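Local coordinates for protein putative acetyl/propionyl-CoA carboxylase, alpha subunit (Methylibium petroleiphilum, PDB 2O1Q) that is a zinc-binding cupin-fold protein of unproven function, thought to be an acetylacetone dioxygenase that probably cleaves a beta-diketone with molecular oxygen, at residues V17-F22 against R32-H37; S44-F49 against E112-F117; F57-H62 against T122-D127. One frame throughout, in Å; residues are numbered along the deposited sequence.

Contact 1: V17-F22 against R32-H37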
loop_
_atom_site.group_PDB
_atom_site.type_symbol
_atom_site.label_atom_id
_atom_site.label_comp_id
_atom_site.label_asym_id
_atom_site.label_seq_id
_atom_site.Cartn_x
_atom_site.Cartn_y
_atom_site.Cartn_z
ATOM N N VAL A 17 2.573 -11.810 25.888
ATOM C CA VAL A 17 1.827 -12.565 24.902
ATOM C C VAL A 17 2.608 -13.862 24.794
ATOM O O VAL A 17 3.799 -13.821 24.634
ATOM C CB VAL A 17 1.777 -11.804 23.557
ATOM C CG1 VAL A 17 1.269 -12.711 22.407
ATOM C CG2 VAL A 17 0.925 -10.480 23.686
ATOM N N ASP A 18 1.936 -15.008 24.942
ATOM C CA ASP A 18 2.579 -16.313 24.820
ATOM C C ASP A 18 2.862 -16.666 23.367
ATOM O O ASP A 18 2.024 -16.415 22.482
ATOM C CB ASP A 18 1.698 -17.418 25.399
ATOM C CG ASP A 18 1.766 -17.486 26.901
ATOM O OD1 ASP A 18 2.864 -17.264 27.449
ATOM O OD2 ASP A 18 0.727 -17.748 27.521
ATOM N N TRP A 19 4.006 -17.300 23.136
ATOM C CA TRP A 19 4.276 -17.949 21.867
ATOM C C TRP A 19 3.236 -19.030 21.630
ATOM O O TRP A 19 2.762 -19.686 22.568
ATOM C CB TRP A 19 5.664 -18.601 21.870
ATOM C CG TRP A 19 6.864 -17.673 21.968
ATOM C CD1 TRP A 19 7.616 -17.402 23.095
ATOM C CD2 TRP A 19 7.389 -16.858 20.941
ATOM N NE1 TRP A 19 8.602 -16.503 22.803
ATOM C CE2 TRP A 19 8.498 -16.155 21.487
ATOM C CE3 TRP A 19 7.068 -16.677 19.594
ATOM C CZ2 TRP A 19 9.234 -15.261 20.746
ATOM C CZ3 TRP A 19 7.815 -15.854 18.880
ATOM C CH2 TRP A 19 8.855 -15.121 19.444
ATOM N N LYS A 20 2.869 -19.227 20.382
ATOM C CA LYS A 20 2.005 -20.314 19.928
ATOM C C LYS A 20 2.764 -21.144 18.891
ATOM O O LYS A 20 3.566 -20.641 18.151
ATOM C CB LYS A 20 0.662 -19.801 19.317
ATOM C CG LYS A 20 -0.336 -19.174 20.285
ATOM C CD LYS A 20 -1.733 -19.087 19.673
ATOM C CE LYS A 20 -2.750 -18.554 20.656
ATOM N NZ LYS A 20 -2.601 -17.087 20.795
ATOM N N PRO A 21 2.503 -22.445 18.831
ATOM C CA PRO A 21 3.125 -23.210 17.752
ATOM C C PRO A 21 2.643 -22.717 16.369
ATOM O O PRO A 21 1.454 -22.407 16.171
ATOM C CB PRO A 21 2.706 -24.657 18.037
ATOM C CG PRO A 21 2.089 -24.643 19.413
ATOM C CD PRO A 21 1.649 -23.262 19.701
ATOM N N PHE A 22 3.581 -22.561 15.427
ATOM C CA PHE A 22 3.247 -22.200 14.089
ATOM C C PHE A 22 2.729 -23.477 13.401
ATOM O O PHE A 22 3.246 -24.580 13.655
ATOM C CB PHE A 22 4.479 -21.617 13.356
ATOM C CG PHE A 22 4.139 -20.977 12.080
ATOM C CD1 PHE A 22 3.488 -19.767 12.071
ATOM C CD2 PHE A 22 4.331 -21.647 10.874
ATOM C CE1 PHE A 22 3.086 -19.192 10.897
ATOM C CE2 PHE A 22 3.924 -21.084 9.706
ATOM C CZ PHE A 22 3.300 -19.863 9.709
ATOM N N ARG A 32 7.602 -21.308 16.446
ATOM C CA ARG A 32 6.555 -20.664 17.237
ATOM C C ARG A 32 6.455 -19.234 16.761
ATOM O O ARG A 32 7.373 -18.687 16.097
ATOM C CB ARG A 32 6.841 -20.732 18.732
ATOM C CG ARG A 32 6.770 -22.156 19.258
ATOM C CD ARG A 32 7.010 -22.223 20.749
ATOM N NE ARG A 32 8.209 -21.486 21.164
ATOM C CZ ARG A 32 8.470 -21.076 22.405
ATOM N NH1 ARG A 32 7.639 -21.272 23.389
ATOM N NH2 ARG A 32 9.546 -20.374 22.654
ATOM N N TRP A 33 5.336 -18.600 17.089
ATOM C CA TRP A 33 5.052 -17.260 16.575
ATOM C C TRP A 33 4.202 -16.469 17.558
ATOM O O TRP A 33 3.552 -17.075 18.402
ATOM C CB TRP A 33 4.442 -17.329 15.181
ATOM C CG TRP A 33 3.015 -17.691 15.065
ATOM C CD1 TRP A 33 2.372 -18.683 15.694
ATOM C CD2 TRP A 33 2.050 -17.064 14.215
ATOM N NE1 TRP A 33 1.082 -18.760 15.272
ATOM C CE2 TRP A 33 0.841 -17.733 14.401
ATOM C CE3 TRP A 33 2.094 -15.985 13.336
ATOM C CZ2 TRP A 33 -0.322 -17.376 13.716
ATOM C CZ3 TRP A 33 0.947 -15.635 12.664
ATOM C CH2 TRP A 33 -0.246 -16.314 12.884
ATOM N N LYS A 34 4.148 -15.141 17.335
ATOM C CA LYS A 34 3.165 -14.208 17.948
ATOM C C LYS A 34 2.731 -13.367 16.775
ATOM O O LYS A 34 3.564 -12.716 16.140
ATOM C CB LYS A 34 3.795 -13.355 19.021
ATOM C CG LYS A 34 4.393 -14.193 20.145
ATOM C CD LYS A 34 5.029 -13.312 21.213
ATOM C CE LYS A 34 5.717 -14.159 22.246
ATOM N NZ LYS A 34 6.219 -13.360 23.412
ATOM N N LEU A 35 1.432 -13.357 16.506
ATOM C CA LEU A 35 0.855 -12.382 15.625
ATOM C C LEU A 35 0.730 -11.057 16.345
ATOM O O LEU A 35 0.228 -10.996 17.430
ATOM C CB LEU A 35 -0.514 -12.826 15.132
ATOM C CG LEU A 35 -1.215 -11.937 14.102
ATOM C CD1 LEU A 35 -0.327 -11.871 12.866
ATOM C CD2 LEU A 35 -2.593 -12.491 13.780
ATOM N N LEU A 36 1.224 -9.999 15.711
ATOM C CA LEU A 36 1.306 -8.695 16.344
ATOM C C LEU A 36 0.250 -7.734 15.814
ATOM O O LEU A 36 -0.302 -6.900 16.567
ATOM C CB LEU A 36 2.680 -8.117 16.134
ATOM C CG LEU A 36 3.825 -8.899 16.796
ATOM C CD1 LEU A 36 5.174 -8.287 16.340
ATOM C CD2 LEU A 36 3.667 -8.981 18.326
ATOM N N HIS A 37 -0.095 -7.876 14.542
ATOM C CA HIS A 37 -1.018 -6.916 13.920
ATOM C C HIS A 37 -1.580 -7.466 12.628
ATOM O O HIS A 37 -0.859 -8.128 11.847
ATOM C CB HIS A 37 -0.330 -5.566 13.666
ATOM C CG HIS A 37 -1.148 -4.610 12.849
ATOM N ND1 HIS A 37 -2.117 -3.802 13.393
ATOM C CD2 HIS A 37 -1.126 -4.339 11.532
ATOM C CE1 HIS A 37 -2.699 -3.113 12.423
ATOM N NE2 HIS A 37 -2.091 -3.401 11.287
HETATM O O HOH W 1 -1.157 -20.552 15.726
#
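Trp19 lies between Arg32 and Lys34 of strand 32-37. The Arg32 guanidinium is stacked flat on one face of the indole, planes 28° apart. Arg32 NH2 makes a salt bridge with Asp50. Over the opposite face runs the extended Lys34 chain, CE 3.5 Å from the centroid of the Trp19 five-membered ring in a CH-pi contact. Lys34 NZ also makes a cation-pi contact there and donates to Val17 O at 2.7 Å and to Met14 O. The buried ammonium thus meets two carbonyls and a ring. With alanine instead of Trp19, the Arg32 guanidinium and the Lys34 chain would probably lose the surface between them. Lys20 and Trp33 form an antiparallel hydrogen-bonded pair: Lys20 N reaches Trp33 O at 3.0 Å and Trp33 N reaches Lys20 O at 2.9 Å. Trp33 NE1 donates to a water, which donates to Pro21 O. Trp33 CG sits between its backbone N and carbonyl carbon (chi1 78°), which turns the indole face to the Phe22 edge in a T-shaped pair, Phe22 CD1 to Trp33 CG 3.7 Å. Strand 20-21 is a sheet edge within this chain. Trp143 and Ala139 of helix 136-144 touch Trp33, and strand 44-51 flanks 32-39 on its other side.

Contact 2: S44-F49 against E112-F117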
loop_
_atom_site.group_PDB
_atom_site.type_symbol
_atom_site.label_atom_id
_atom_site.label_comp_id
_atom_site.label_asym_id
_atom_site.label_seq_id
_atom_site.Cartn_x
_atom_site.Cartn_y
_atom_site.Cartn_z
ATOM N N SER A 44 -2.303 -6.239 5.089
ATOM C CA SER A 44 -0.992 -6.443 5.627
ATOM C C SER A 44 -1.073 -7.048 7.049
ATOM O O SER A 44 -2.148 -7.078 7.655
ATOM C CB SER A 44 -0.169 -5.160 5.528
ATOM O OG SER A 44 -0.803 -4.229 6.398
ATOM N N TRP A 45 0.026 -7.656 7.506
ATOM C CA TRP A 45 0.042 -8.331 8.785
ATOM C C TRP A 45 1.514 -8.440 9.227
ATOM O O TRP A 45 2.434 -8.327 8.394
ATOM C CB TRP A 45 -0.675 -9.683 8.712
ATOM C CG TRP A 45 -0.211 -10.597 7.590
ATOM C CD1 TRP A 45 -0.468 -10.454 6.247
ATOM C CD2 TRP A 45 0.496 -11.819 7.744
ATOM N NE1 TRP A 45 0.060 -11.526 5.563
ATOM C CE2 TRP A 45 0.658 -12.376 6.468
ATOM C CE3 TRP A 45 1.023 -12.511 8.874
ATOM C CZ2 TRP A 45 1.320 -13.585 6.259
ATOM C CZ3 TRP A 45 1.669 -13.730 8.668
ATOM C CH2 TRP A 45 1.837 -14.242 7.351
ATOM N N THR A 46 1.762 -8.580 10.526
ATOM C CA THR A 46 3.071 -8.481 11.119
ATOM C C THR A 46 3.107 -9.459 12.277
ATOM O O THR A 46 2.104 -9.600 13.038
ATOM C CB THR A 46 3.260 -7.070 11.656
ATOM O OG1 THR A 46 3.090 -6.109 10.615
ATOM C CG2 THR A 46 4.562 -6.906 12.336
ATOM N N ALA A 47 4.216 -10.172 12.364
ATOM C CA ALA A 47 4.380 -11.250 13.314
ATOM C C ALA A 47 5.823 -11.370 13.674
ATOM O O ALA A 47 6.727 -10.846 12.932
ATOM C CB ALA A 47 3.821 -12.577 12.707
ATOM N N ILE A 48 6.086 -12.044 14.811
ATOM C CA ILE A 48 7.461 -12.409 15.209
ATOM C C ILE A 48 7.506 -13.910 15.400
ATOM O O ILE A 48 6.471 -14.539 15.683
ATOM C CB ILE A 48 7.949 -11.620 16.455
ATOM C CG1 ILE A 48 9.414 -11.845 16.706
ATOM C CG2 ILE A 48 7.004 -11.906 17.614
ATOM C CD1 ILE A 48 10.054 -10.776 17.656
ATOM N N PHE A 49 8.640 -14.482 15.035
ATOM C CA PHE A 49 8.867 -15.919 15.008
ATOM C C PHE A 49 10.088 -16.314 15.808
ATOM O O PHE A 49 11.110 -15.625 15.774
ATOM C CB PHE A 49 9.066 -16.385 13.572
ATOM C CG PHE A 49 7.898 -16.044 12.648
ATOM C CD1 PHE A 49 7.794 -14.799 12.083
ATOM C CD2 PHE A 49 6.880 -16.962 12.401
ATOM C CE1 PHE A 49 6.759 -14.486 11.258
ATOM C CE2 PHE A 49 5.850 -16.637 11.570
ATOM C CZ PHE A 49 5.767 -15.408 11.026
ATOM N N GLU A 112 15.304 -15.596 15.883
ATOM C CA GLU A 112 14.101 -14.834 16.128
ATOM C C GLU A 112 14.084 -13.786 15.068
ATOM O O GLU A 112 15.122 -13.154 14.807
ATOM C CB GLU A 112 14.148 -14.116 17.460
ATOM C CG GLU A 112 12.871 -13.342 17.792
ATOM C CD GLU A 112 12.990 -12.585 19.091
ATOM O OE1 GLU A 112 13.668 -11.517 19.118
ATOM O OE2 GLU A 112 12.383 -13.064 20.065
ATOM N N PHE A 113 12.950 -13.620 14.408
ATOM C CA PHE A 113 12.751 -12.569 13.399
ATOM C C PHE A 113 11.354 -12.053 13.408
ATOM O O PHE A 113 10.377 -12.798 13.661
ATOM C CB PHE A 113 13.176 -12.961 11.972
ATOM C CG PHE A 113 12.237 -13.886 11.283
ATOM C CD1 PHE A 113 12.222 -15.254 11.582
ATOM C CD2 PHE A 113 11.310 -13.391 10.361
ATOM C CE1 PHE A 113 11.296 -16.091 10.935
ATOM C CE2 PHE A 113 10.438 -14.229 9.721
ATOM C CZ PHE A 113 10.469 -15.592 10.005
ATOM N N TYR A 114 11.301 -10.753 13.170
ATOM C CA TYR A 114 10.103 -9.939 13.051
ATOM C C TYR A 114 9.912 -9.681 11.572
ATOM O O TYR A 114 10.883 -9.371 10.865
ATOM C CB TYR A 114 10.358 -8.630 13.844
ATOM C CG TYR A 114 9.332 -7.531 13.668
ATOM C CD1 TYR A 114 9.416 -6.658 12.631
ATOM C CD2 TYR A 114 8.321 -7.313 14.587
ATOM C CE1 TYR A 114 8.559 -5.607 12.515
ATOM C CE2 TYR A 114 7.452 -6.255 14.470
ATOM C CZ TYR A 114 7.546 -5.423 13.428
ATOM O OH TYR A 114 6.737 -4.331 13.270
HETATM N N MSE A 115 8.691 -9.867 11.072
HETATM C CA MSE A 115 8.383 -9.637 9.693
HETATM C C MSE A 115 7.034 -9.047 9.483
HETATM O O MSE A 115 6.045 -9.421 10.134
HETATM C CB MSE A 115 8.539 -10.927 8.879
HETATM C CG MSE A 115 8.480 -10.719 7.418
HETATM SE SE MSE A 115 9.344 -12.222 6.473
HETATM C CE MSE A 115 9.059 -11.358 4.718
ATOM N N SER A 116 6.990 -8.137 8.524
ATOM C CA SER A 116 5.776 -7.540 8.061
ATOM C C SER A 116 5.588 -8.032 6.626
ATOM O O SER A 116 6.549 -8.252 5.886
ATOM C CB SER A 116 5.868 -6.026 8.168
ATOM O OG SER A 116 4.580 -5.443 8.234
ATOM N N PHE A 117 4.325 -8.253 6.289
ATOM C CA PHE A 117 3.883 -8.780 4.997
ATOM C C PHE A 117 2.788 -7.940 4.412
ATOM O O PHE A 117 1.803 -7.664 5.087
ATOM C CB PHE A 117 3.305 -10.177 5.160
ATOM C CG PHE A 117 4.201 -11.156 5.917
ATOM C CD1 PHE A 117 4.094 -11.273 7.301
ATOM C CD2 PHE A 117 5.059 -12.000 5.237
ATOM C CE1 PHE A 117 4.903 -12.153 8.003
ATOM C CE2 PHE A 117 5.922 -12.903 5.942
ATOM C CZ PHE A 117 5.783 -13.025 7.305
#
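Two central strands of the cupin sheet pair here, 44-49 running antiparallel to 112-117. Trp45 with Phe117, Ala47 with Met115 and Phe49 with Phe113 are hydrogen-bonded pairs. Six backbone bonds join them; the straightest runs from Met115 N to Ala47 O, 2.9 Å at 174°. One face of the ladder carries Trp45, Ala47, Phe49, Phe113, Met115 and Phe117. The Phe117 ring stacks on the six-membered ring of Trp45, with centroids 4.1 Å apart and planes at 18°. Phe117 CB lies over the five-membered ring of Trp45 in a CH-pi contact, 3.8 Å from its centroid. Trp45 CG sits between its backbone N and carbonyl carbon (chi1 52°), which swings the indole across to Phe117. Trp45 NE1 donates to Gly119 O. Phe49 and Phe113 are also nearly parallel but displaced, with little overlap; Phe49 CB touches Phe113 CE1 at 3.5 Å. Met115 CG, of a selenomethionine, lies over the rim of the other face of Phe117.

The opposite face of the ladder carries Thr46, Ile48, Tyr114 and Ser116. Thr46 OG1 hydrogen-bonds Glu67 of the second subunit; Ser116 OG is close to it in one of two conformers, and a bond between them is doubtful. Thr46 CG2 rests against Tyr114 OH at 3.5 Å. Ile48 CD1 packs on Glu112, whose OE1 is hydrogen-bonded to Thr71.

Strand 32-39 lies beyond 44-49, and strand 66-71 beyond 112-117. Helix 136-144 touches Trp45 through Trp136 and Ala139. Strand 55-62 meets the Phe113 and Phe117 face, and the second subunit packs on the Thr46 and Tyr114 face.

Contact 3: F57-H62 against T122-D127. With ZN (zinc ion), chain C.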
loop_
_atom_site.group_PDB
_atom_site.type_symbol
_atom_site.label_atom_id
_atom_site.label_comp_id
_atom_site.label_asym_id
_atom_site.label_seq_id
_atom_site.Cartn_x
_atom_site.Cartn_y
_atom_site.Cartn_z
ATOM N N PHE A 57 10.389 -23.131 6.906
ATOM C CA PHE A 57 9.054 -22.933 6.386
ATOM C C PHE A 57 8.808 -23.616 5.072
ATOM O O PHE A 57 9.740 -23.780 4.295
ATOM C CB PHE A 57 8.846 -21.477 6.163
ATOM C CG PHE A 57 8.693 -20.690 7.407
ATOM C CD1 PHE A 57 7.493 -20.632 8.083
ATOM C CD2 PHE A 57 9.750 -19.946 7.880
ATOM C CE1 PHE A 57 7.342 -19.806 9.236
ATOM C CE2 PHE A 57 9.643 -19.176 8.974
ATOM C CZ PHE A 57 8.431 -19.096 9.696
ATOM N N ALA A 58 7.568 -24.017 4.823
ATOM C CA ALA A 58 7.228 -24.674 3.585
ATOM C C ALA A 58 7.377 -23.707 2.426
ATOM O O ALA A 58 7.279 -22.461 2.574
ATOM C CB ALA A 58 5.815 -25.216 3.638
ATOM N N ALA A 59 7.528 -24.286 1.223
ATOM C CA ALA A 59 7.723 -23.467 0.003
ATOM C C ALA A 59 6.589 -22.506 -0.223
ATOM O O ALA A 59 5.426 -22.885 -0.091
ATOM C CB ALA A 59 7.870 -24.368 -1.226
ATOM N N HIS A 60 6.920 -21.276 -0.552
ATOM C CA HIS A 60 5.934 -20.245 -0.690
ATOM C C HIS A 60 6.433 -19.097 -1.526
ATOM O O HIS A 60 7.656 -18.944 -1.775
ATOM C CB HIS A 60 5.439 -19.756 0.678
ATOM C CG HIS A 60 6.475 -19.062 1.479
ATOM N ND1 HIS A 60 7.308 -19.720 2.349
ATOM C CD2 HIS A 60 6.795 -17.750 1.560
ATOM C CE1 HIS A 60 8.104 -18.829 2.923
ATOM N NE2 HIS A 60 7.826 -17.637 2.447
ATOM N N VAL A 61 5.477 -18.300 -1.985
ATOM C CA VAL A 61 5.698 -17.080 -2.790
ATOM C C VAL A 61 5.026 -15.892 -2.105
ATOM O O VAL A 61 3.895 -16.005 -1.619
ATOM C CB VAL A 61 5.209 -17.258 -4.201
ATOM C CG1 VAL A 61 5.601 -16.038 -5.068
ATOM C CG2 VAL A 61 5.815 -18.530 -4.795
ATOM N N HIS A 62 5.777 -14.812 -2.006
ATOM C CA HIS A 62 5.241 -13.542 -1.520
ATOM C C HIS A 62 4.527 -12.812 -2.645
ATOM O O HIS A 62 5.122 -12.485 -3.657
ATOM C CB HIS A 62 6.338 -12.652 -0.967
ATOM C CG HIS A 62 6.968 -13.208 0.265
ATOM N ND1 HIS A 62 6.754 -12.649 1.496
ATOM C CD2 HIS A 62 7.701 -14.337 0.481
ATOM C CE1 HIS A 62 7.411 -13.351 2.411
ATOM N NE2 HIS A 62 7.911 -14.425 1.833
ATOM N N THR A 122 1.562 -17.405 -0.871
ATOM C CA THR A 122 1.072 -18.551 -1.632
ATOM C C THR A 122 2.005 -19.737 -1.343
ATOM O O THR A 122 3.140 -19.765 -1.796
ATOM C CB THR A 122 0.984 -18.273 -3.116
ATOM O OG1 THR A 122 0.171 -17.108 -3.306
ATOM C CG2 THR A 122 0.401 -19.476 -3.853
ATOM N N PHE A 123 1.497 -20.711 -0.596
ATOM C CA PHE A 123 2.243 -21.928 -0.398
ATOM C C PHE A 123 2.044 -22.800 -1.619
ATOM O O PHE A 123 0.906 -22.933 -2.099
ATOM C CB PHE A 123 1.864 -22.651 0.911
ATOM C CG PHE A 123 2.355 -21.936 2.154
ATOM C CD1 PHE A 123 1.564 -20.928 2.724
ATOM C CD2 PHE A 123 3.557 -22.217 2.711
ATOM C CE1 PHE A 123 2.013 -20.196 3.829
ATOM C CE2 PHE A 123 4.024 -21.503 3.833
ATOM C CZ PHE A 123 3.227 -20.482 4.387
ATOM N N VAL A 124 3.166 -23.336 -2.127
ATOM C CA VAL A 124 3.211 -24.006 -3.425
ATOM C C VAL A 124 3.753 -25.417 -3.342
ATOM O O VAL A 124 4.452 -25.790 -2.416
ATOM C CB VAL A 124 4.015 -23.189 -4.463
ATOM C CG1 VAL A 124 3.301 -21.847 -4.727
ATOM C CG2 VAL A 124 5.481 -23.001 -4.058
ATOM N N LYS A 125 3.325 -26.196 -4.327
ATOM C CA LYS A 125 3.845 -27.534 -4.601
ATOM C C LYS A 125 5.127 -27.369 -5.386
ATOM O O LYS A 125 5.407 -26.266 -5.891
ATOM C CB LYS A 125 2.825 -28.317 -5.437
ATOM C CG LYS A 125 1.555 -28.640 -4.701
ATOM C CD LYS A 125 0.547 -29.400 -5.577
ATOM C CE LYS A 125 -0.900 -29.019 -5.242
ATOM N NZ LYS A 125 -1.882 -29.584 -6.209
ATOM N N PRO A 126 5.936 -28.449 -5.478
ATOM C CA PRO A 126 7.173 -28.376 -6.266
ATOM C C PRO A 126 6.995 -27.806 -7.670
ATOM O O PRO A 126 7.834 -27.024 -8.115
ATOM C CB PRO A 126 7.657 -29.821 -6.294
ATOM C CG PRO A 126 7.137 -30.407 -5.019
ATOM C CD PRO A 126 5.786 -29.754 -4.809
ATOM N N ASP A 127 5.895 -28.142 -8.338
ATOM C CA ASP A 127 5.623 -27.614 -9.679
ATOM C C ASP A 127 5.093 -26.175 -9.686
ATOM O O ASP A 127 4.749 -25.651 -10.741
ATOM C CB ASP A 127 4.657 -28.539 -10.439
ATOM C CG ASP A 127 3.272 -28.598 -9.817
ATOM O OD1 ASP A 127 3.021 -27.880 -8.827
ATOM O OD2 ASP A 127 2.427 -29.369 -10.321
HETATM ZN ZN ZN C . 8.938 -16.018 2.695
HETATM O O HOH W 2 4.351 -25.402 0.271
#
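His60 and Phe123 form the close-packed part of this contact, their side chains running alongside each other. His60 CB lies over the face of the Phe123 ring, 4.0 Å from its centroid, in a CH-pi contact. The two rings are oblique, with planes at 50°. Ala58 CB reaches Phe123 CD2 at 3.9 Å. Next along the strands the backbones pair tightly at Val61 and Thr122, where Val61 N to Thr122 O and Thr122 N to Val61 O are both 2.8 Å. The side nearer solvent is held more loosely. Val124 N binds Ala59 O from above the carbonyl plane at 3.1 Å. A water donates to both Ala59 O and Val124 O. Val61 CG2 and Val124 CG1 only graze.

His60 CG lies between its backbone N and carbonyl carbon (chi1 66°), setting the ring toward the metal. His60 ND1 donates to Ala58 O, in the ring plane and nearly straight (172°). This fixes the ring's rotation and leaves His60 NE2 for zinc at 2.0 Å. His62 NE2 binds the same ion at 2.1 Å. With His102 they form a three-histidine zinc site, as in acetylacetone dioxygenase-type cupins, the His-X-His pair lying on one strand; two further atoms complete the zinc coordination.

Contacts 1 and 2 belong to one sheet. Strands 32-39 and 44-51 are neighbours in it, joined directly by Lys34 N to Ile48 O at 2.9 Å and Leu36 N to Thr46 O at 2.8 Å. Contact 3 lies in the facing sheet, its centre about 18 Å from that of contact 2 and 21 Å from that of contact 1. The sheets meet through aromatic residues: Phe57 CE1 touches Phe22 CE2 at 3.7 Å, and Phe57 CZ touches Phe49 CD2 at 3.8 Å. Near the zinc, Met115 CE packs on His62 CE1 at 3.5 Å. The metal site is thus lined from contact 2 and built on contact 3, with contact 1 farther out.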